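Local coordinates for protein GCN5-related N-acetyltransferase (Kribbella flavida, PDB 4IUS) that probably transfers an acyl group, such as acetyl from acetyl-CoA, to a substrate not yet identified, at residues Val164-Ala176 / Gly192-Ala206. The protein carries 1 engineered substitution. Residues are numbered along the deposited sequence; the frame is centred on the assembly and turned at random. Where two conformers were deposited one is given.
Sequences VLIRMDGVPVATA and GTLHSHRRQGLGALA
V164 CG2 lies against A206 O in the GNAT fold, in the part that in relatives binds acetyl-CoA: hairpin strands 161-168 and 171-179 meet the end of strand 185-193 and the RRQGLG segment, which runs through N-cap G201 into helix 202-216. In relatives this segment holds the coenzyme A pyrophosphate; here G201 N, G203 N and A204 N bind a malonate ion, probably from the crystallisation liquor, consistent with an anion site at the helix start. I166 sets its CG1 on A206 CB at 3.6 Å and reaches L202 CD2 with CG2, while V123 and A125 of strand 123-127 also touch it. In one of two conformers, selenomethionine M168 brings CE to 3.9 Å from Q200 OE1. Beyond the type I' turn, V173 and A174 form a classic beta bulge opposite I166, whose O accepts from both their N atoms. With CG1 anti to its carbonyl carbon (chi1 -61°), V173 holds that methyl over the centre of the H197 ring, 3.6 Å from the centroid, a CH-pi contact; a hydrogen bond between S196 OG and H197 ND1 would limit the ring's rotation. V173 CG2 meets L202 CD1 at 3.8 Å. L194 N donates to V173 O (2.9 Å), A174 and T193 form the non-hydrogen-bonded pair, and T175 and G192 exchange two backbone bonds. A174 CB packs on L202 CB. T175 OG1 donates to V164 O on strand 161-168 (2.8 Å), nearly in line with the C=O bond. A176 CB rests 3.4 Å from A206 O.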
loop_
_atom_site.group_PDB
_atom_site.type_symbol
_atom_site.label_atom_id
_atom_site.label_comp_id
_atom_site.label_asym_id
_atom_site.label_seq_id
_atom_site.Cartn_x
_atom_site.Cartn_y
_atom_site.Cartn_z
ATOM N N VAL A 164 14.767 2.058 2.372
ATOM C CA VAL A 164 16.048 2.513 1.825
ATOM C C VAL A 164 16.145 4.034 1.971
ATOM O O VAL A 164 15.130 4.718 1.997
ATOM C CB VAL A 164 16.235 2.088 0.338
ATOM C CG1 VAL A 164 16.019 0.585 0.185
ATOM C CG2 VAL A 164 15.377 2.916 -0.610
ATOM N N LEU A 165 17.372 4.507 2.045
ATOM C CA LEU A 165 17.666 5.925 1.947
ATOM C C LEU A 165 18.575 6.160 0.765
ATOM O O LEU A 165 19.593 5.476 0.578
ATOM C CB LEU A 165 18.362 6.402 3.242
ATOM C CG LEU A 165 17.456 6.396 4.489
ATOM C CD1 LEU A 165 18.277 6.685 5.743
ATOM C CD2 LEU A 165 16.288 7.380 4.372
ATOM N N ILE A 166 18.217 7.176 -0.006
ATOM C CA ILE A 166 19.056 7.729 -1.062
ATOM C C ILE A 166 19.739 8.948 -0.454
ATOM O O ILE A 166 19.058 9.806 0.146
ATOM C CB ILE A 166 18.228 8.137 -2.291
ATOM C CG1 ILE A 166 17.454 6.986 -2.861
ATOM C CG2 ILE A 166 19.076 8.847 -3.336
ATOM C CD1 ILE A 166 18.299 5.871 -3.344
ATOM N N ARG A 167 21.062 9.019 -0.568
ATOM C CA ARG A 167 21.841 10.082 0.036
ATOM C C ARG A 167 22.516 10.912 -1.022
ATOM O O ARG A 167 22.949 10.396 -2.050
ATOM C CB ARG A 167 22.872 9.487 0.959
ATOM C CG ARG A 167 22.294 8.458 1.939
ATOM C CD ARG A 167 22.761 7.036 1.665
ATOM N NE ARG A 167 24.216 7.056 1.768
ATOM C CZ ARG A 167 24.884 7.111 2.913
ATOM N NH1 ARG A 167 26.211 7.305 2.923
ATOM N NH2 ARG A 167 24.234 6.946 4.060
HETATM N N MSE A 168 22.609 12.192 -0.747
HETATM C CA MSE A 168 23.371 13.114 -1.555
HETATM C C MSE A 168 24.525 13.636 -0.696
HETATM O O MSE A 168 24.284 14.208 0.387
HETATM C CB MSE A 168 22.451 14.237 -2.031
HETATM C CG MSE A 168 23.129 15.299 -2.859
HETATM SE SE MSE A 168 23.808 14.736 -4.578
HETATM C CE MSE A 168 22.140 14.877 -5.566
ATOM N N ASP A 169 25.738 13.393 -1.134
ATOM C CA ASP A 169 26.908 13.753 -0.356
ATOM C C ASP A 169 26.740 13.270 1.099
ATOM O O ASP A 169 27.121 13.959 2.049
ATOM C CB ASP A 169 27.176 15.257 -0.450
ATOM C CG ASP A 169 27.486 15.699 -1.848
ATOM O OD1 ASP A 169 28.163 14.939 -2.588
ATOM O OD2 ASP A 169 27.049 16.789 -2.196
ATOM N N GLY A 170 26.237 12.037 1.250
ATOM C CA GLY A 170 26.165 11.405 2.564
ATOM C C GLY A 170 24.961 11.747 3.444
ATOM O O GLY A 170 24.795 11.217 4.531
ATOM N N VAL A 171 24.094 12.613 2.956
ATOM C CA VAL A 171 22.936 13.078 3.705
ATOM C C VAL A 171 21.681 12.443 3.069
ATOM O O VAL A 171 21.454 12.600 1.862
ATOM C CB VAL A 171 22.823 14.626 3.650
ATOM C CG1 VAL A 171 21.550 15.111 4.366
ATOM C CG2 VAL A 171 24.096 15.291 4.163
ATOM N N PRO A 172 20.819 11.835 3.888
ATOM C CA PRO A 172 19.585 11.267 3.314
ATOM C C PRO A 172 18.662 12.309 2.777
ATOM O O PRO A 172 18.337 13.271 3.474
ATOM C CB PRO A 172 18.941 10.536 4.485
ATOM C CG PRO A 172 20.028 10.316 5.451
ATOM C CD PRO A 172 21.001 11.449 5.298
ATOM N N VAL A 173 18.240 12.127 1.539
ATOM C CA VAL A 173 17.369 13.068 0.841
ATOM C C VAL A 173 16.114 12.457 0.208
ATOM O O VAL A 173 15.221 13.194 -0.196
ATOM C CB VAL A 173 18.108 13.922 -0.213
ATOM C CG1 VAL A 173 19.206 14.776 0.432
ATOM C CG2 VAL A 173 18.694 13.043 -1.316
ATOM N N ALA A 174 16.075 11.127 0.118
ATOM C CA ALA A 174 14.903 10.454 -0.473
ATOM C C ALA A 174 14.813 9.071 0.126
ATOM O O ALA A 174 15.788 8.542 0.665
ATOM C CB ALA A 174 14.949 10.384 -1.989
ATOM N N THR A 175 13.617 8.496 0.033
ATOM C CA THR A 175 13.366 7.227 0.674
ATOM C C THR A 175 12.243 6.465 -0.038
ATOM O O THR A 175 11.448 7.056 -0.766
ATOM C CB THR A 175 12.957 7.464 2.171
ATOM O OG1 THR A 175 12.917 6.202 2.860
ATOM C CG2 THR A 175 11.634 8.145 2.357
ATOM N N ALA A 176 12.184 5.167 0.193
ATOM C CA ALA A 176 11.083 4.280 -0.205
ATOM C C ALA A 176 11.156 3.034 0.678
ATOM O O ALA A 176 12.188 2.751 1.247
ATOM C CB ALA A 176 11.184 3.888 -1.691
ATOM N N GLY A 192 9.318 9.229 -0.763
ATOM C CA GLY A 192 9.385 10.659 -0.660
ATOM C C GLY A 192 10.757 11.207 -0.887
ATOM O O GLY A 192 11.743 10.500 -0.869
ATOM N N THR A 193 10.805 12.517 -1.095
ATOM C CA THR A 193 12.038 13.263 -1.189
ATOM C C THR A 193 11.920 14.535 -0.407
ATOM O O THR A 193 10.821 15.107 -0.296
ATOM C CB THR A 193 12.417 13.626 -2.632
ATOM O OG1 THR A 193 11.686 14.779 -3.059
ATOM C CG2 THR A 193 12.188 12.441 -3.568
ATOM N N LEU A 194 13.026 14.991 0.141
ATOM C CA LEU A 194 13.008 16.323 0.749
ATOM C C LEU A 194 12.605 17.370 -0.295
ATOM O O LEU A 194 12.957 17.285 -1.465
ATOM C CB LEU A 194 14.385 16.652 1.289
ATOM C CG LEU A 194 14.817 15.881 2.539
ATOM C CD1 LEU A 194 16.237 16.373 2.878
ATOM C CD2 LEU A 194 13.827 16.022 3.709
ATOM N N HIS A 195 11.864 18.374 0.124
ATOM C CA HIS A 195 11.403 19.428 -0.762
ATOM C C HIS A 195 12.545 20.100 -1.497
ATOM O O HIS A 195 12.435 20.417 -2.700
ATOM C CB HIS A 195 10.572 20.429 0.058
ATOM C CG HIS A 195 9.937 21.478 -0.769
ATOM N ND1 HIS A 195 8.907 21.221 -1.576
ATOM C CD2 HIS A 195 10.269 22.808 -0.950
ATOM C CE1 HIS A 195 8.560 22.356 -2.223
ATOM N NE2 HIS A 195 9.410 23.319 -1.848
ATOM N N SER A 196 13.668 20.282 -0.806
ATOM C CA SER A 196 14.858 20.894 -1.373
ATOM C C SER A 196 15.505 20.101 -2.523
ATOM O O SER A 196 16.285 20.635 -3.286
ATOM C CB SER A 196 15.902 21.038 -0.259
ATOM O OG SER A 196 16.190 19.766 0.318
ATOM N N HIS A 197 15.192 18.827 -2.613
ATOM C CA HIS A 197 15.775 17.917 -3.606
ATOM C C HIS A 197 14.718 17.293 -4.516
ATOM O O HIS A 197 14.936 16.236 -5.080
ATOM C CB HIS A 197 16.547 16.831 -2.859
ATOM C CG HIS A 197 17.803 17.326 -2.182
ATOM N ND1 HIS A 197 17.803 17.937 -0.970
ATOM C CD2 HIS A 197 19.110 17.318 -2.613
ATOM C CE1 HIS A 197 19.068 18.270 -0.654
ATOM N NE2 HIS A 197 19.856 17.885 -1.663
ATOM N N ARG A 198 13.568 17.933 -4.679
ATOM C CA ARG A 198 12.511 17.411 -5.545
ATOM C C ARG A 198 12.860 17.552 -7.051
ATOM O O ARG A 198 13.713 18.362 -7.442
ATOM C CB ARG A 198 11.189 18.101 -5.208
ATOM C CG ARG A 198 11.160 19.571 -5.572
ATOM C CD ARG A 198 10.044 20.310 -4.864
ATOM N NE ARG A 198 9.885 21.678 -5.374
ATOM C CZ ARG A 198 10.688 22.698 -5.069
ATOM N NH1 ARG A 198 10.452 23.891 -5.584
ATOM N NH2 ARG A 198 11.721 22.557 -4.236
ATOM N N ARG A 199 12.214 16.739 -7.887
ATOM C CA ARG A 199 12.340 16.876 -9.353
ATOM C C ARG A 199 13.774 16.668 -9.858
ATOM O O ARG A 199 14.192 17.299 -10.808
ATOM C CB ARG A 199 11.855 18.263 -9.822
ATOM C CG ARG A 199 10.394 18.588 -9.562
ATOM C CD ARG A 199 10.066 20.036 -9.963
ATOM N NE ARG A 199 11.104 20.641 -10.798
ATOM C CZ ARG A 199 11.129 20.609 -12.132
ATOM N NH1 ARG A 199 12.133 21.176 -12.784
ATOM N NH2 ARG A 199 10.156 20.012 -12.819
ATOM N N GLN A 200 14.536 15.794 -9.226
ATOM C CA GLN A 200 15.883 15.443 -9.662
ATOM C C GLN A 200 16.016 13.956 -9.890
ATOM O O GLN A 200 17.126 13.457 -10.100
ATOM C CB GLN A 200 16.906 15.798 -8.582
ATOM C CG GLN A 200 17.013 17.246 -8.280
ATOM C CD GLN A 200 18.081 17.512 -7.251
ATOM O OE1 GLN A 200 19.110 16.812 -7.150
ATOM N NE2 GLN A 200 17.856 18.535 -6.494
ATOM N N GLY A 201 14.898 13.244 -9.873
ATOM C CA GLY A 201 14.937 11.790 -10.091
ATOM C C GLY A 201 15.189 10.945 -8.855
ATOM O O GLY A 201 15.215 9.751 -8.981
ATOM N N LEU A 202 15.327 11.553 -7.671
ATOM C CA LEU A 202 15.767 10.822 -6.494
ATOM C C LEU A 202 14.657 9.937 -5.920
ATOM O O LEU A 202 14.964 8.872 -5.394
ATOM C CB LEU A 202 16.300 11.783 -5.422
ATOM C CG LEU A 202 17.465 12.663 -5.904
ATOM C CD1 LEU A 202 17.778 13.775 -4.901
ATOM C CD2 LEU A 202 18.682 11.814 -6.244
ATOM N N GLY A 203 13.388 10.345 -6.049
ATOM C CA GLY A 203 12.269 9.484 -5.649
ATOM C C GLY A 203 12.172 8.229 -6.464
ATOM O O GLY A 203 11.883 7.163 -5.962
ATOM N N ALA A 204 12.435 8.370 -7.749
ATOM C CA ALA A 204 12.476 7.222 -8.651
ATOM C C ALA A 204 13.640 6.283 -8.289
ATOM O O ALA A 204 13.489 5.048 -8.281
ATOM C CB ALA A 204 12.561 7.684 -10.118
ATOM N N LEU A 205 14.805 6.848 -7.957
ATOM C CA LEU A 205 15.935 6.002 -7.503
ATOM C C LEU A 205 15.568 5.227 -6.265
ATOM O O LEU A 205 15.870 4.040 -6.127
ATOM C CB LEU A 205 17.215 6.808 -7.249
ATOM C CG LEU A 205 17.858 7.482 -8.446
ATOM C CD1 LEU A 205 19.133 8.148 -7.939
ATOM C CD2 LEU A 205 18.142 6.537 -9.598
ATOM N N ALA A 206 14.914 5.908 -5.325
ATOM C CA ALA A 206 14.525 5.276 -4.074
ATOM C C ALA A 206 13.567 4.113 -4.331
ATOM O O ALA A 206 13.694 3.015 -3.796
ATOM C CB ALA A 206 13.925 6.297 -3.113
#